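Side-chain contacts in fructose-bisphosphatase (Pyrococcus horikoshii, PDB 1VDW), which probably hydrolyses fructose 1,6-bisphosphate to fructose 6-phosphate and phosphate with magnesium as cofactor, and works as a homodimer: residues 151-156 with 161-166; 189-194 with 246-251. All coordinates share one frame; numbering follows the deposited sequence.

Interaction 1: residues 151-156 with 161-166; sequences ISFYTK and KIIDKV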
# COMPACT_ATOMS: atom_id res chain seq x y z
N ILE A 151 -0.95 10.83 5.92
CA ILE A 151 -0.87 9.94 7.06
C ILE A 151 -1.38 8.53 6.81
O ILE A 151 -2.11 8.29 5.85
CB ILE A 151 -1.69 10.50 8.26
CG1 ILE A 151 -3.20 10.34 8.00
CG2 ILE A 151 -1.35 11.97 8.48
CD1 ILE A 151 -4.07 10.58 9.23
N SER A 152 -0.96 7.61 7.67
CA SER A 152 -1.49 6.25 7.67
C SER A 152 -2.61 6.37 8.70
O SER A 152 -2.43 6.99 9.75
CB SER A 152 -0.42 5.26 8.12
OG SER A 152 -0.99 4.03 8.52
N PHE A 153 -3.77 5.79 8.39
CA PHE A 153 -4.92 5.91 9.28
C PHE A 153 -5.75 4.64 9.36
O PHE A 153 -6.17 4.10 8.33
CB PHE A 153 -5.78 7.09 8.79
CG PHE A 153 -6.97 7.41 9.66
CD1 PHE A 153 -6.90 7.35 11.05
CD2 PHE A 153 -8.16 7.84 9.08
CE1 PHE A 153 -7.99 7.72 11.84
CE2 PHE A 153 -9.25 8.22 9.86
CZ PHE A 153 -9.16 8.15 11.25
N TYR A 154 -5.96 4.17 10.59
CA TYR A 154 -6.76 2.98 10.88
C TYR A 154 -7.75 3.32 11.99
O TYR A 154 -7.35 3.80 13.05
CB TYR A 154 -5.90 1.82 11.40
CG TYR A 154 -4.90 1.21 10.45
CD1 TYR A 154 -5.15 -0.02 9.85
CD2 TYR A 154 -3.67 1.82 10.22
CE1 TYR A 154 -4.20 -0.64 9.05
CE2 TYR A 154 -2.71 1.21 9.43
CZ TYR A 154 -2.98 -0.02 8.85
OH TYR A 154 -2.03 -0.66 8.09
N THR A 155 -9.03 3.06 11.75
CA THR A 155 -10.05 3.30 12.75
C THR A 155 -11.24 2.40 12.47
O THR A 155 -11.44 1.95 11.35
CB THR A 155 -10.53 4.76 12.76
OG1 THR A 155 -11.51 4.93 13.80
CG2 THR A 155 -11.16 5.13 11.42
N LYS A 156 -12.02 2.13 13.51
CA LYS A 156 -13.21 1.29 13.39
C LYS A 156 -14.43 2.20 13.30
O LYS A 156 -15.52 1.76 12.95
CB LYS A 156 -13.34 0.38 14.61
CG LYS A 156 -12.21 -0.62 14.80
CD LYS A 156 -12.47 -1.93 14.08
CE LYS A 156 -12.57 -1.76 12.57
NZ LYS A 156 -12.88 -3.05 11.89
N LYS A 161 -13.41 13.98 10.84
CA LYS A 161 -12.63 15.07 11.40
C LYS A 161 -11.14 14.95 11.13
O LYS A 161 -10.48 15.93 10.80
CB LYS A 161 -12.89 15.20 12.91
CG LYS A 161 -14.31 15.65 13.25
CD LYS A 161 -14.51 15.76 14.75
CE LYS A 161 -15.93 16.19 15.08
NZ LYS A 161 -16.14 16.29 16.55
N ILE A 162 -10.59 13.74 11.26
CA ILE A 162 -9.17 13.54 11.00
C ILE A 162 -8.88 13.68 9.50
O ILE A 162 -7.90 14.32 9.11
CB ILE A 162 -8.70 12.15 11.51
CG1 ILE A 162 -8.64 12.16 13.04
CG2 ILE A 162 -7.33 11.81 10.93
CD1 ILE A 162 -8.26 10.83 13.65
N ILE A 163 -9.73 13.09 8.66
CA ILE A 163 -9.52 13.16 7.22
C ILE A 163 -9.52 14.61 6.73
O ILE A 163 -8.81 14.94 5.78
CB ILE A 163 -10.60 12.34 6.48
CG1 ILE A 163 -10.43 10.86 6.82
CG2 ILE A 163 -10.47 12.55 4.97
CD1 ILE A 163 -11.55 9.97 6.33
N ASP A 164 -10.29 15.47 7.38
CA ASP A 164 -10.36 16.88 7.00
C ASP A 164 -9.01 17.58 7.17
O ASP A 164 -8.70 18.53 6.46
CB ASP A 164 -11.41 17.60 7.84
CG ASP A 164 -11.32 19.11 7.71
OD1 ASP A 164 -11.60 19.64 6.62
OD2 ASP A 164 -10.97 19.76 8.72
N LYS A 165 -8.22 17.09 8.13
CA LYS A 165 -6.92 17.69 8.43
C LYS A 165 -5.78 17.21 7.55
O LYS A 165 -4.67 17.73 7.64
CB LYS A 165 -6.55 17.38 9.89
CG LYS A 165 -7.64 17.66 10.90
CD LYS A 165 -7.95 19.14 10.99
CE LYS A 165 -9.05 19.41 12.02
NZ LYS A 165 -9.36 20.86 12.14
N VAL A 166 -6.04 16.23 6.69
CA VAL A 166 -4.97 15.69 5.85
C VAL A 166 -5.21 15.77 4.35
O VAL A 166 -6.34 15.88 3.89
CB VAL A 166 -4.68 14.21 6.23
CG1 VAL A 166 -4.52 14.08 7.74
CG2 VAL A 166 -5.81 13.32 5.75

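Interaction 2: residues 189-194 with 246-251; sequences AVVDIR and ETILRS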
# COMPACT_ATOMS: atom_id res chain seq x y z
N ALA A 189 2.40 11.22 9.66
CA ALA A 189 1.85 10.59 10.86
C ALA A 189 1.30 9.20 10.57
O ALA A 189 1.01 8.85 9.42
CB ALA A 189 0.74 11.48 11.45
N VAL A 190 1.18 8.42 11.63
CA VAL A 190 0.62 7.07 11.59
C VAL A 190 -0.36 7.05 12.75
O VAL A 190 0.01 7.26 13.91
CB VAL A 190 1.69 5.99 11.81
CG1 VAL A 190 1.04 4.61 11.87
CG2 VAL A 190 2.70 6.03 10.67
N VAL A 191 -1.62 6.79 12.43
CA VAL A 191 -2.69 6.80 13.42
C VAL A 191 -3.46 5.50 13.38
O VAL A 191 -4.05 5.15 12.36
CB VAL A 191 -3.67 7.96 13.13
CG1 VAL A 191 -4.77 8.00 14.18
CG2 VAL A 191 -2.91 9.27 13.08
N ASP A 192 -3.44 4.76 14.48
CA ASP A 192 -4.19 3.51 14.56
C ASP A 192 -4.91 3.51 15.89
O ASP A 192 -4.29 3.36 16.95
CB ASP A 192 -3.26 2.30 14.48
CG ASP A 192 -4.01 0.98 14.31
OD1 ASP A 192 -5.11 0.84 14.89
OD2 ASP A 192 -3.50 0.10 13.59
N ILE A 193 -6.23 3.68 15.83
CA ILE A 193 -7.04 3.74 17.03
C ILE A 193 -8.10 2.65 17.07
O ILE A 193 -9.19 2.83 17.62
CB ILE A 193 -7.71 5.14 17.16
CG1 ILE A 193 -8.54 5.45 15.91
CG2 ILE A 193 -6.63 6.20 17.33
CD1 ILE A 193 -9.23 6.81 15.95
N ARG A 194 -7.76 1.50 16.49
CA ARG A 194 -8.67 0.35 16.44
C ARG A 194 -8.69 -0.50 17.70
O ARG A 194 -9.54 -1.39 17.82
CB ARG A 194 -8.27 -0.58 15.28
CG ARG A 194 -8.35 0.01 13.89
CD ARG A 194 -7.83 -1.00 12.88
NE ARG A 194 -6.39 -1.23 13.03
CZ ARG A 194 -5.72 -2.18 12.39
NH1 ARG A 194 -6.35 -3.01 11.57
NH2 ARG A 194 -4.41 -2.30 12.56
N GLU A 246 -1.34 16.70 18.33
CA GLU A 246 -2.39 17.21 19.20
C GLU A 246 -3.68 17.47 18.42
O GLU A 246 -4.77 17.23 18.94
CB GLU A 246 -1.91 18.49 19.90
CG GLU A 246 -0.94 18.19 21.04
CD GLU A 246 -0.49 19.44 21.77
OE1 GLU A 246 -1.34 20.31 22.04
OE2 GLU A 246 0.71 19.53 22.10
N THR A 247 -3.55 17.93 17.18
CA THR A 247 -4.72 18.17 16.35
C THR A 247 -5.43 16.85 16.07
O THR A 247 -6.66 16.78 16.08
CB THR A 247 -4.34 18.83 15.01
OG1 THR A 247 -3.84 20.15 15.26
CG2 THR A 247 -5.54 18.91 14.08
N ILE A 248 -4.65 15.80 15.84
CA ILE A 248 -5.23 14.49 15.58
C ILE A 248 -5.99 14.01 16.82
O ILE A 248 -7.12 13.53 16.71
CB ILE A 248 -4.14 13.46 15.21
CG1 ILE A 248 -3.56 13.80 13.83
CG2 ILE A 248 -4.72 12.05 15.21
CD1 ILE A 248 -2.34 12.99 13.45
N LEU A 249 -5.38 14.16 17.99
CA LEU A 249 -6.04 13.74 19.22
C LEU A 249 -7.36 14.48 19.43
O LEU A 249 -8.36 13.89 19.83
CB LEU A 249 -5.12 13.98 20.42
CG LEU A 249 -3.89 13.07 20.51
CD1 LEU A 249 -3.01 13.50 21.68
CD2 LEU A 249 -4.33 11.62 20.67
N ARG A 250 -7.36 15.78 19.14
CA ARG A 250 -8.57 16.59 19.29
C ARG A 250 -9.64 16.22 18.27
O ARG A 250 -10.82 16.49 18.47
CB ARG A 250 -8.25 18.08 19.15
CG ARG A 250 -7.46 18.68 20.29
CD ARG A 250 -7.56 20.21 20.32
NE ARG A 250 -7.13 20.83 19.07
CZ ARG A 250 -5.87 20.93 18.67
NH1 ARG A 250 -4.89 20.44 19.43
NH2 ARG A 250 -5.58 21.51 17.52
N SER A 251 -9.23 15.58 17.18
CA SER A 251 -10.15 15.20 16.12
C SER A 251 -10.65 13.76 16.17
O SER A 251 -11.41 13.34 15.30
CB SER A 251 -9.51 15.46 14.76
OG SER A 251 -9.10 16.81 14.64

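Interaction 1: residues 151-156 with 161-166
Ile162 reaches from helix 160-164 to Phe153 on strand 150-154. Its CG2 sits over the centre of one ring face, 4.1 Å from the Phe153 centroid and 11° off the normal, which is a CH-pi contact. The other branch of Ile162 goes to the ring's end, where CD1 comes within 3.6 Å of Phe153 CE1. Phe153 CG lies anti to the backbone N (chi1 -176°), which holds the ring out toward the helix. Ile162 is modelled in two conformers, and these details apply to one of them.

Beside the ring, Ile151 CD1 lies 3.9 Å from Ile162 CG2 and 3.8 Å from Val166 CG1. Ile151 crosses both partners at about a right angle. Together these four buried residues form the tight part of a beta-alpha-beta unit, which runs on to strand 168-170.

The far side is looser. Ile163 CG1 approaches Phe153 CE2 only to 4.2 Å and obliquely, and Ile163 is partly exposed. It also packs on Gly157 of the second subunit. Lys161 and Asp164 are exposed on the outer side of the helix, while Lys165 packs on Thr247 of helix 242-250. No hydrogen bond crosses between the segments, so dispersion and the burial of apolar surface hold the helix to the strand.

Interaction 2: residues 189-194 with 246-251
Ile248 meets Ala189 and Val191 without any ring, and the flat groups lie at the ends of the two segments. The Arg194 guanidinium has Asp192 OD1 at its edge, in plane. On the helix side, Thr247 CA lies over one face of the Arg250 guanidinium, offset toward the rim. This holds for one of two Arg250 conformers and is doubtful.

The contact lays helix 242-250 on strand 189-193, part of the mixed sheet in the alpha/beta fold of the inositol monophosphatase family. The joint is small and wholly apolar. Ile248 CD1 touches Val191 CG2 at 3.8 Å and Ala189 CB at 4.0 Å. Ile248 CG2 adds a second touch on Val191 CG2 at 3.9 Å. The extended outer torsion of Ile248 (chi2 171°) carries CD1 between Ala189 and Val191, while CG2 touches Val191 alone. The side chains of Val191 and Ile248 slide past each other in opposite directions. Ile248 also packs on Ile237 of the next strand, 234-239. On the other face of the sheet, Val190 packs on helix 175-184.

Farther along the segment, at the corner the chain turns at Arg194, the bonds are polar. Asp192 OD1 accepts from the backbone N of Arg194 at 3.2 Å, which makes an Asx turn. Arg194 also holds the carboxylate in a side-on salt bridge: NE gives a 3.1 Å bond to Asp192 OD1, nearly straight at 170°, and NH2 gives one of 2.8 Å to Asp192 OD2 on its syn lone pair. This probably fixes the rotation of the carboxylate. At the helix end, Ser251 OG donates to Thr247 O at 2.8 Å, with a C=O...donor angle of 149°.

How the interactions relate
Following the chain, strand 150-154 comes first and interaction 1 closes a short loop back to it from helix 160-164. Strand 168-170 and helix 175-184 follow, and then strand 189-193 begins interaction 2. That contact closes a much longer loop, with 51 residues between its segments, when helix 242-250 returns near the C terminus. The two loops are in series and neither nests nor crosses. Their strands are parallel neighbours, linked by probable hydrogen bonds from Val191 N to Ser152 O and from Tyr154 N to Val191 O. Ile151 packs on Ala189 and Phe153 on Val191, and these four point toward the two helices, which therefore share one sheet face and meet at Ile162 and Ile248.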